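PDB 5HH7: origin of replication complex subunit 1B from Arabidopsis thaliana, which binds replication origins as part of the origin recognition complex and reads the histone H3 tail, positively regulating transcription of a subset of genes. Local coordinates for residues D69-F74 against L170-Y175; K77-P82 against I92-E97. All blocks are in the same frame, centred on the assembly; numbering follows the deposited sequence.

Contact 1. Residues D69-F74 against L170-Y175; sequences DCLGGF and LKRELY
Asp-69, within the second Cys-x-x-Cys pair of the PHD finger, and Leu-71, just after it, meet Lys-171 and Arg-172 of a BAH-domain loop, so the contact joins the two modules of the cassette. Packing carries it, over a modest 198 Å² summed from both sides. The backbone O of Asp-69 rests against the aliphatic part of Lys-171, 3.3 Å from CG of Lys-171 and 3.5 Å from its CE. The lysine chain bends at chi2 (-64°) and then runs straight, which brings three successive methylenes past that one oxygen. Opposite charges are present but not joined: Asp-69 OD1 and Lys-171 NZ are 6.2 Å apart, leaving at most a weak long-range attraction.

Leu-71 makes the second patch. Its CD1 faces CB of Lys-171 at 4.2 Å, while its CD2 lies 4.1 Å from NE of Arg-172, approaching the guanidinium obliquely. The extended arginine reaches back toward the finger and is gripped from outside the two segments: NH1 forms salt bridges with Glu-66 and Asp-208, and NH2 bonds to the carbonyl of Val-210. The two acids would offset the charge of this buried group and hold its orientation. Both belong to histone H3-binding regions, as do Asp-69 and Leu-71. Leu-71 O accepts a hydrogen bond from a basic side chain of the bound peptide, and Arg-172 NE lies near a basic side chain of it, like charges close together. The interface is thus part of the peptide-binding surface.

Each partner is shaped locally. Leu-170 to Glu-173 is a type I beta turn, closed by Glu-173 N to Leu-170 O at 3.1 Å. On the finger, Leu-71 has a positive phi (61°), and just beyond it Gly-72 N donates a weak bond, 3.1 Å and 147°, to the zinc-binding SG of Cys-70.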
ATOM      1  N   ASP A  69      11.044   8.068   6.521  1.00 26.28           N
ATOM      2  CA  ASP A  69      11.771   6.878   6.957  1.00 29.36           C
ATOM      3  C   ASP A  69      10.931   5.904   7.780  1.00 33.48           C
ATOM      4  O   ASP A  69      10.709   4.764   7.363  1.00 33.36           O
ATOM      5  CB  ASP A  69      13.046   7.264   7.718  1.00 45.18           C
ATOM      6  CG  ASP A  69      14.154   7.730   6.796  1.00 64.93           C
ATOM      7  OD1 ASP A  69      13.993   7.581   5.567  1.00 72.37           O
ATOM      8  OD2 ASP A  69      15.183   8.233   7.294  1.00 69.67           O
ATOM      9  N   CYS A  70      10.466   6.356   8.943  1.00 35.27           N
ATOM     10  CA  CYS A  70       9.730   5.487   9.856  1.00 35.34           C
ATOM     11  C   CYS A  70       8.233   5.455   9.553  1.00 32.78           C
ATOM     12  O   CYS A  70       7.506   4.631  10.106  1.00 35.69           O
ATOM     13  CB  CYS A  70       9.954   5.923  11.308  1.00 37.89           C
ATOM     14  SG  CYS A  70       8.886   7.279  11.854  1.00 40.82           S
ATOM     15  N   LEU A  71       7.782   6.359   8.686  0.50 25.76           N
ATOM     16  CA  LEU A  71       6.365   6.479   8.329  0.50 25.55           C
ATOM     17  C   LEU A  71       5.449   6.817   9.508  0.50 28.06           C
ATOM     18  O   LEU A  71       4.235   6.647   9.427  0.50 28.29           O
ATOM     19  CB  LEU A  71       5.870   5.225   7.599  1.00 30.16           C
ATOM     20  CG  LEU A  71       6.502   4.969   6.231  1.00 29.01           C
ATOM     21  CD1 LEU A  71       5.886   3.742   5.572  1.00 34.16           C
ATOM     22  CD2 LEU A  71       6.344   6.193   5.345  1.00 30.88           C
ATOM     23  N   GLY A  72       6.033   7.309  10.594  1.00 36.54           N
ATOM     24  CA  GLY A  72       5.252   7.737  11.739  1.00 41.32           C
ATOM     25  C   GLY A  72       4.553   9.056  11.466  1.00 40.27           C
ATOM     26  O   GLY A  72       4.941   9.803  10.564  1.00 36.74           O
ATOM     27  N   GLY A  73       3.518   9.343  12.248  1.00 36.59           N
ATOM     28  CA  GLY A  73       2.770  10.578  12.104  1.00 36.30           C
ATOM     29  C   GLY A  73       3.208  11.632  13.102  1.00 39.03           C
ATOM     30  O   GLY A  73       3.527  11.315  14.249  1.00 40.89           O
ATOM     31  N   PHE A  74       3.235  12.886  12.661  1.00 38.93           N
ATOM     32  CA  PHE A  74       3.665  13.998  13.503  1.00 46.66           C
ATOM     33  C   PHE A  74       2.860  15.257  13.197  1.00 46.22           C
ATOM     34  O   PHE A  74       2.795  15.691  12.049  1.00 40.44           O
ATOM     35  CB  PHE A  74       5.155  14.294  13.291  1.00 48.05           C
ATOM     36  CG  PHE A  74       6.059  13.126  13.581  1.00 51.23           C
ATOM     37  CD1 PHE A  74       6.625  12.965  14.835  1.00 54.32           C
ATOM     38  CD2 PHE A  74       6.348  12.194  12.596  1.00 44.50           C
ATOM     39  CE1 PHE A  74       7.457  11.894  15.102  1.00 52.96           C
ATOM     40  CE2 PHE A  74       7.173  11.119  12.858  1.00 45.84           C
ATOM     41  CZ  PHE A  74       7.728  10.968  14.115  1.00 51.34           C
ATOM     42  N   LEU A 170      12.302   3.422  -1.948  1.00 19.70           N
ATOM     43  CA  LEU A 170      11.482   4.230  -1.053  1.00 19.58           C
ATOM     44  C   LEU A 170      10.729   3.302  -0.105  1.00 22.97           C
ATOM     45  O   LEU A 170      10.512   2.130  -0.418  1.00 20.97           O
ATOM     46  CB  LEU A 170      10.501   5.109  -1.836  1.00 21.98           C
ATOM     47  CG  LEU A 170      11.111   6.142  -2.789  1.00 25.94           C
ATOM     48  CD1 LEU A 170      10.076   7.196  -3.168  1.00 25.83           C
ATOM     49  CD2 LEU A 170      12.351   6.789  -2.193  1.00 29.03           C
ATOM     50  N   LYS A 171      10.337   3.823   1.054  1.00 18.44           N
ATOM     51  CA  LYS A 171       9.653   3.007   2.054  1.00 19.88           C
ATOM     52  C   LYS A 171       8.292   2.488   1.587  1.00 17.06           C
ATOM     53  O   LYS A 171       7.854   1.416   2.003  1.00 21.30           O
ATOM     54  CB  LYS A 171       9.518   3.769   3.377  1.00 23.14           C
ATOM     55  CG  LYS A 171      10.833   3.923   4.125  1.00 25.05           C
ATOM     56  CD  LYS A 171      11.379   2.565   4.543  1.00 32.30           C
ATOM     57  CE  LYS A 171      12.684   2.708   5.315  1.00 43.28           C
ATOM     58  NZ  LYS A 171      13.132   1.411   5.891  1.00 51.38           N
ATOM     59  N   ARG A 172       7.629   3.244   0.717  1.00 20.40           N
ATOM     60  CA  ARG A 172       6.331   2.823   0.196  1.00 19.95           C
ATOM     61  C   ARG A 172       6.432   2.118  -1.156  1.00 25.17           C
ATOM     62  O   ARG A 172       5.443   2.020  -1.889  1.00 21.68           O
ATOM     63  CB  ARG A 172       5.375   4.017   0.104  1.00 20.21           C
ATOM     64  CG  ARG A 172       4.885   4.515   1.458  1.00 23.80           C
ATOM     65  CD  ARG A 172       4.000   5.746   1.319  1.00 20.49           C
ATOM     66  NE  ARG A 172       3.299   6.049   2.563  1.00 22.21           N
ATOM     67  CZ  ARG A 172       2.143   5.499   2.923  1.00 26.08           C
ATOM     68  NH1 ARG A 172       1.574   5.837   4.075  1.00 24.15           N
ATOM     69  NH2 ARG A 172       1.554   4.611   2.131  1.00 22.58           N
ATOM     70  N   GLU A 173       7.620   1.613  -1.482  1.00 21.23           N
ATOM     71  CA  GLU A 173       7.840   1.003  -2.793  1.00 22.47           C
ATOM     72  C   GLU A 173       7.537  -0.495  -2.827  1.00 19.81           C
ATOM     73  O   GLU A 173       7.914  -1.237  -1.924  1.00 19.65           O
ATOM     74  CB  GLU A 173       9.266   1.263  -3.296  1.00 18.63           C
ATOM     75  CG  GLU A 173       9.511   0.744  -4.715  1.00 18.84           C
ATOM     76  CD  GLU A 173      10.837   1.198  -5.295  1.00 20.56           C
ATOM     77  OE1 GLU A 173      11.668   1.743  -4.537  1.00 19.39           O
ATOM     78  OE2 GLU A 173      11.041   1.021  -6.517  1.00 21.18           O
ATOM     79  N   LEU A 174       6.841  -0.919  -3.881  1.00 17.61           N
ATOM     80  CA  LEU A 174       6.542  -2.327  -4.115  1.00 17.97           C
ATOM     81  C   LEU A 174       7.083  -2.734  -5.479  1.00 21.57           C
ATOM     82  O   LEU A 174       7.255  -1.889  -6.360  1.00 17.89           O
ATOM     83  CB  LEU A 174       5.029  -2.554  -4.112  1.00 19.54           C
ATOM     84  CG  LEU A 174       4.259  -2.103  -2.871  1.00 20.09           C
ATOM     85  CD1 LEU A 174       2.761  -2.241  -3.096  1.00 21.11           C
ATOM     86  CD2 LEU A 174       4.708  -2.903  -1.650  1.00 20.26           C
ATOM     87  N   TYR A 175       7.336  -4.028  -5.650  1.00 20.00           N
ATOM     88  CA  TYR A 175       7.630  -4.595  -6.961  1.00 20.41           C
ATOM     89  C   TYR A 175       6.449  -5.451  -7.389  1.00 18.82           C
ATOM     90  O   TYR A 175       5.860  -6.147  -6.565  1.00 20.91           O
ATOM     91  CB  TYR A 175       8.865  -5.488  -6.899  1.00 18.70           C
ATOM     92  CG  TYR A 175      10.125  -4.792  -6.453  1.00 19.46           C
ATOM     93  CD1 TYR A 175      10.478  -3.550  -6.968  1.00 19.59           C
ATOM     94  CD2 TYR A 175      10.968  -5.381  -5.519  1.00 19.97           C
ATOM     95  CE1 TYR A 175      11.641  -2.912  -6.559  1.00 23.71           C
ATOM     96  CE2 TYR A 175      12.128  -4.753  -5.105  1.00 22.77           C
ATOM     97  CZ  TYR A 175      12.460  -3.521  -5.628  1.00 25.16           C
ATOM     98  OH  TYR A 175      13.619  -2.901  -5.215  1.00 23.14           O
TER

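Contact 2. Residues K77-P82 against I92-E97; sequences KCLKPP and ICQFCE. With ZN (zinc ion), chain D.
The carboxamide of Gln-94 is the flat group that meets segment 77-82, and its two sides have different neighbours. NZ of Lys-80 approaches NE2 of Gln-94 from above one face, tilted toward the NE2 end, at 3.9 Å. The CD2 methyl of Leu-79 meets OE1 of Gln-94 from the other side of the plane, at a lower angle and 4.3 Å. One face of the Phe-95 ring carries the CG of Gln-94, 4.0 Å above the plane and offset toward the rim.

The contact is light, with 121 Å² buried in all, half of it on Gln-94. NZ and NE2 are both donors, so they are merely near each other and form no bond. The two side chains meet at about a right angle, the lysine curling at chi3 and chi4. CB of Gln-94 already points at the loop; with chi1 at 51° and a bend at chi2 (-116°), the amide is brought to Leu-79 and Lys-80.

That turn of helix is built on a zinc site. Cys-93 SG and Cys-96 SG each sit 2.6 Å from the zinc ion, which Cys-67 and Cys-70 also bind. Cys-93 is the helix N-cap as well: its SG accepts from Cys-96 N at 3.5 Å, and a backbone bond from Glu-97 N to Cys-93 O opens the helix.

In the PHD fold, segment 77-82 follows strand 73-75; it opens on the end of a 3-10 turn that holds Cys-78, a ligand of the other zinc ion, and continues as loop, whereas the second segment starts helix 94-98. Phe-74 packs on both Leu-79 and Cys-93, so this side chain of strand 73-75 bridges the loop and the helix start.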
ATOM      1  N   LYS A  77       2.519  21.357  14.438  1.00 63.55           N
ATOM      2  CA  LYS A  77       2.632  22.253  15.585  1.00 70.81           C
ATOM      3  C   LYS A  77       3.433  21.642  16.727  1.00 71.47           C
ATOM      4  O   LYS A  77       3.747  22.320  17.703  1.00 73.08           O
ATOM      5  CB  LYS A  77       1.241  22.598  16.109  1.00 73.60           C
ATOM      6  CG  LYS A  77       0.553  21.416  16.774  1.00 77.85           C
ATOM      7  CD  LYS A  77      -0.629  21.856  17.612  1.00 86.44           C
ATOM      8  CE  LYS A  77      -1.087  20.739  18.533  1.00 90.68           C
ATOM      9  NZ  LYS A  77      -0.014  20.307  19.470  1.00 92.76           N
ATOM     10  N   CYS A  78       3.749  20.357  16.613  1.00 65.16           N
ATOM     11  CA  CYS A  78       4.401  19.645  17.705  1.00 66.44           C
ATOM     12  C   CYS A  78       5.871  19.363  17.430  1.00 66.23           C
ATOM     13  O   CYS A  78       6.591  18.871  18.302  1.00 65.83           O
ATOM     14  CB  CYS A  78       3.643  18.360  18.021  1.00 62.40           C
ATOM     15  SG  CYS A  78       1.962  18.678  18.589  1.00 74.77           S
ATOM     16  N   LEU A  79       6.315  19.692  16.223  1.00 67.22           N
ATOM     17  CA  LEU A  79       7.725  19.580  15.880  1.00 65.54           C
ATOM     18  C   LEU A  79       8.529  20.628  16.655  1.00 67.92           C
ATOM     19  O   LEU A  79       7.969  21.598  17.167  1.00 64.22           O
ATOM     20  CB  LEU A  79       7.921  19.752  14.373  1.00 56.43           C
ATOM     21  CG  LEU A  79       7.071  18.822  13.499  1.00 51.66           C
ATOM     22  CD1 LEU A  79       7.320  19.062  12.023  1.00 49.68           C
ATOM     23  CD2 LEU A  79       7.335  17.373  13.853  1.00 48.60           C
ATOM     24  N   LYS A  80       9.837  20.416  16.754  1.00 71.32           N
ATOM     25  CA  LYS A  80      10.722  21.380  17.401  1.00 81.68           C
ATOM     26  C   LYS A  80      11.814  21.851  16.438  1.00 79.48           C
ATOM     27  O   LYS A  80      12.757  21.113  16.154  1.00 77.38           O
ATOM     28  CB  LYS A  80      11.333  20.792  18.683  1.00 89.77           C
ATOM     29  CG  LYS A  80      11.848  19.359  18.555  1.00 92.26           C
ATOM     30  CD  LYS A  80      12.783  19.003  19.707  1.00 96.97           C
ATOM     31  CE  LYS A  80      12.029  18.707  20.997  1.00101.90           C
ATOM     32  NZ  LYS A  80      11.580  17.288  21.068  1.00101.40           N
ATOM     33  N   PRO A  81      11.686  23.086  15.923  1.00 77.51           N
ATOM     34  CA  PRO A  81      10.602  24.040  16.189  1.00 77.10           C
ATOM     35  C   PRO A  81       9.359  23.707  15.366  1.00 73.07           C
ATOM     36  O   PRO A  81       9.478  23.019  14.353  1.00 71.85           O
ATOM     37  CB  PRO A  81      11.203  25.367  15.723  1.00 80.48           C
ATOM     38  CG  PRO A  81      12.105  24.981  14.610  1.00 79.05           C
ATOM     39  CD  PRO A  81      12.688  23.644  14.996  1.00 77.19           C
ATOM     40  N   PRO A  82       8.180  24.187  15.795  1.00 73.95           N
ATOM     41  CA  PRO A  82       6.943  23.828  15.092  1.00 69.60           C
ATOM     42  C   PRO A  82       6.896  24.383  13.674  1.00 64.09           C
ATOM     43  O   PRO A  82       7.338  25.506  13.427  1.00 65.79           O
ATOM     44  CB  PRO A  82       5.853  24.478  15.950  1.00 67.88           C
ATOM     45  CG  PRO A  82       6.540  25.608  16.636  1.00 71.22           C
ATOM     46  CD  PRO A  82       7.930  25.117  16.910  1.00 70.49           C
ATOM     47  N   ILE A  92      12.296  13.869   7.236  1.00 31.21           N
ATOM     48  CA  ILE A  92      12.317  12.820   8.246  1.00 35.76           C
ATOM     49  C   ILE A  92      12.212  13.450   9.625  1.00 38.08           C
ATOM     50  O   ILE A  92      12.568  14.614   9.818  1.00 38.00           O
ATOM     51  CB  ILE A  92      13.588  11.950   8.168  1.00 32.73           C
ATOM     52  CG1 ILE A  92      14.838  12.794   8.427  1.00 39.14           C
ATOM     53  CG2 ILE A  92      13.671  11.245   6.821  1.00 30.87           C
ATOM     54  CD1 ILE A  92      16.110  11.976   8.542  1.00 39.79           C
ATOM     55  N   CYS A  93      11.721  12.679  10.585  1.00 33.86           N
ATOM     56  CA  CYS A  93      11.498  13.205  11.921  1.00 38.21           C
ATOM     57  C   CYS A  93      12.792  13.236  12.726  1.00 41.74           C
ATOM     58  O   CYS A  93      13.835  12.772  12.265  1.00 40.96           O
ATOM     59  CB  CYS A  93      10.461  12.366  12.650  1.00 37.52           C
ATOM     60  SG  CYS A  93      11.120  10.817  13.266  1.00 41.25           S
ATOM     61  N   GLN A  94      12.709  13.780  13.936  1.00 50.83           N
ATOM     62  CA  GLN A  94      13.874  13.935  14.800  1.00 58.76           C
ATOM     63  C   GLN A  94      14.481  12.598  15.216  1.00 59.34           C
ATOM     64  O   GLN A  94      15.697  12.482  15.359  1.00 58.92           O
ATOM     65  CB  GLN A  94      13.512  14.755  16.039  1.00 72.60           C
ATOM     66  CG  GLN A  94      12.286  14.253  16.782  1.00 85.59           C
ATOM     67  CD  GLN A  94      11.147  15.252  16.764  1.00 95.83           C
ATOM     68  OE1 GLN A  94      10.881  15.893  15.747  1.00100.19           O
ATOM     69  NE2 GLN A  94      10.470  15.395  17.898  1.00 97.28           N
ATOM     70  N   PHE A  95      13.633  11.593  15.407  1.00 55.94           N
ATOM     71  CA  PHE A  95      14.099  10.281  15.839  1.00 55.13           C
ATOM     72  C   PHE A  95      14.916   9.591  14.754  1.00 52.82           C
ATOM     73  O   PHE A  95      15.920   8.942  15.044  1.00 52.13           O
ATOM     74  CB  PHE A  95      12.922   9.404  16.269  1.00 58.52           C
ATOM     75  CG  PHE A  95      12.158   9.955  17.435  1.00 66.23           C
ATOM     76  CD1 PHE A  95      12.687   9.894  18.713  1.00 76.26           C
ATOM     77  CD2 PHE A  95      10.917  10.540  17.254  1.00 64.63           C
ATOM     78  CE1 PHE A  95      11.992  10.404  19.791  1.00 80.09           C
ATOM     79  CE2 PHE A  95      10.216  11.051  18.328  1.00 73.72           C
ATOM     80  CZ  PHE A  95      10.753  10.982  19.598  1.00 78.16           C
ATOM     81  N   CYS A  96      14.487   9.734  13.505  1.00 48.75           N
ATOM     82  CA  CYS A  96      15.221   9.156  12.387  1.00 45.26           C
ATOM     83  C   CYS A  96      16.443   9.997  12.033  1.00 50.05           C
ATOM     84  O   CYS A  96      17.402   9.497  11.449  1.00 53.35           O
ATOM     85  CB  CYS A  96      14.309   8.973  11.175  1.00 39.11           C
ATOM     86  SG  CYS A  96      13.221   7.547  11.329  1.00 41.16           S
ATOM     87  N   GLU A  97      16.398  11.277  12.393  1.00 45.11           N
ATOM     88  CA  GLU A  97      17.552  12.161  12.260  1.00 57.45           C
ATOM     89  C   GLU A  97      18.701  11.653  13.131  1.00 65.48           C
ATOM     90  O   GLU A  97      19.834  11.501  12.666  1.00 63.79           O
ATOM     91  CB  GLU A  97      17.174  13.586  12.677  1.00 66.39           C
ATOM     92  CG  GLU A  97      17.067  14.573  11.527  1.00 74.12           C
ATOM     93  CD  GLU A  97      16.240  15.798  11.878  1.00 84.88           C
ATOM     94  OE1 GLU A  97      16.240  16.211  13.059  1.00 89.56           O
ATOM     95  OE2 GLU A  97      15.584  16.343  10.966  1.00 86.96           O
TER
HETATM   96 ZN    ZN D 401      10.960   8.902  11.516  1.00 51.42          ZN

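After strands 13-16 and 31-34, which join the main sheet with 132-142, the chain enters the finger, passes 69-74 and strand 73-75 into 77-82, and after nine intervening residues reaches 92-97, where contact 2 closes a short loop. It then returns to the BAH sheet and only at 170-175 closes the much longer loop of contact 1, within which contact 2 is nested. Their centres are about 16 Å apart, yet two segments touch: Asp-69 CB and Cys-70 CB each lie 3.6 Å from Cys-96 SG. Contact 2 packs the 77-82 loop against the start of helix 94-98 within the finger, and contact 1 ties the finger to the BAH domain.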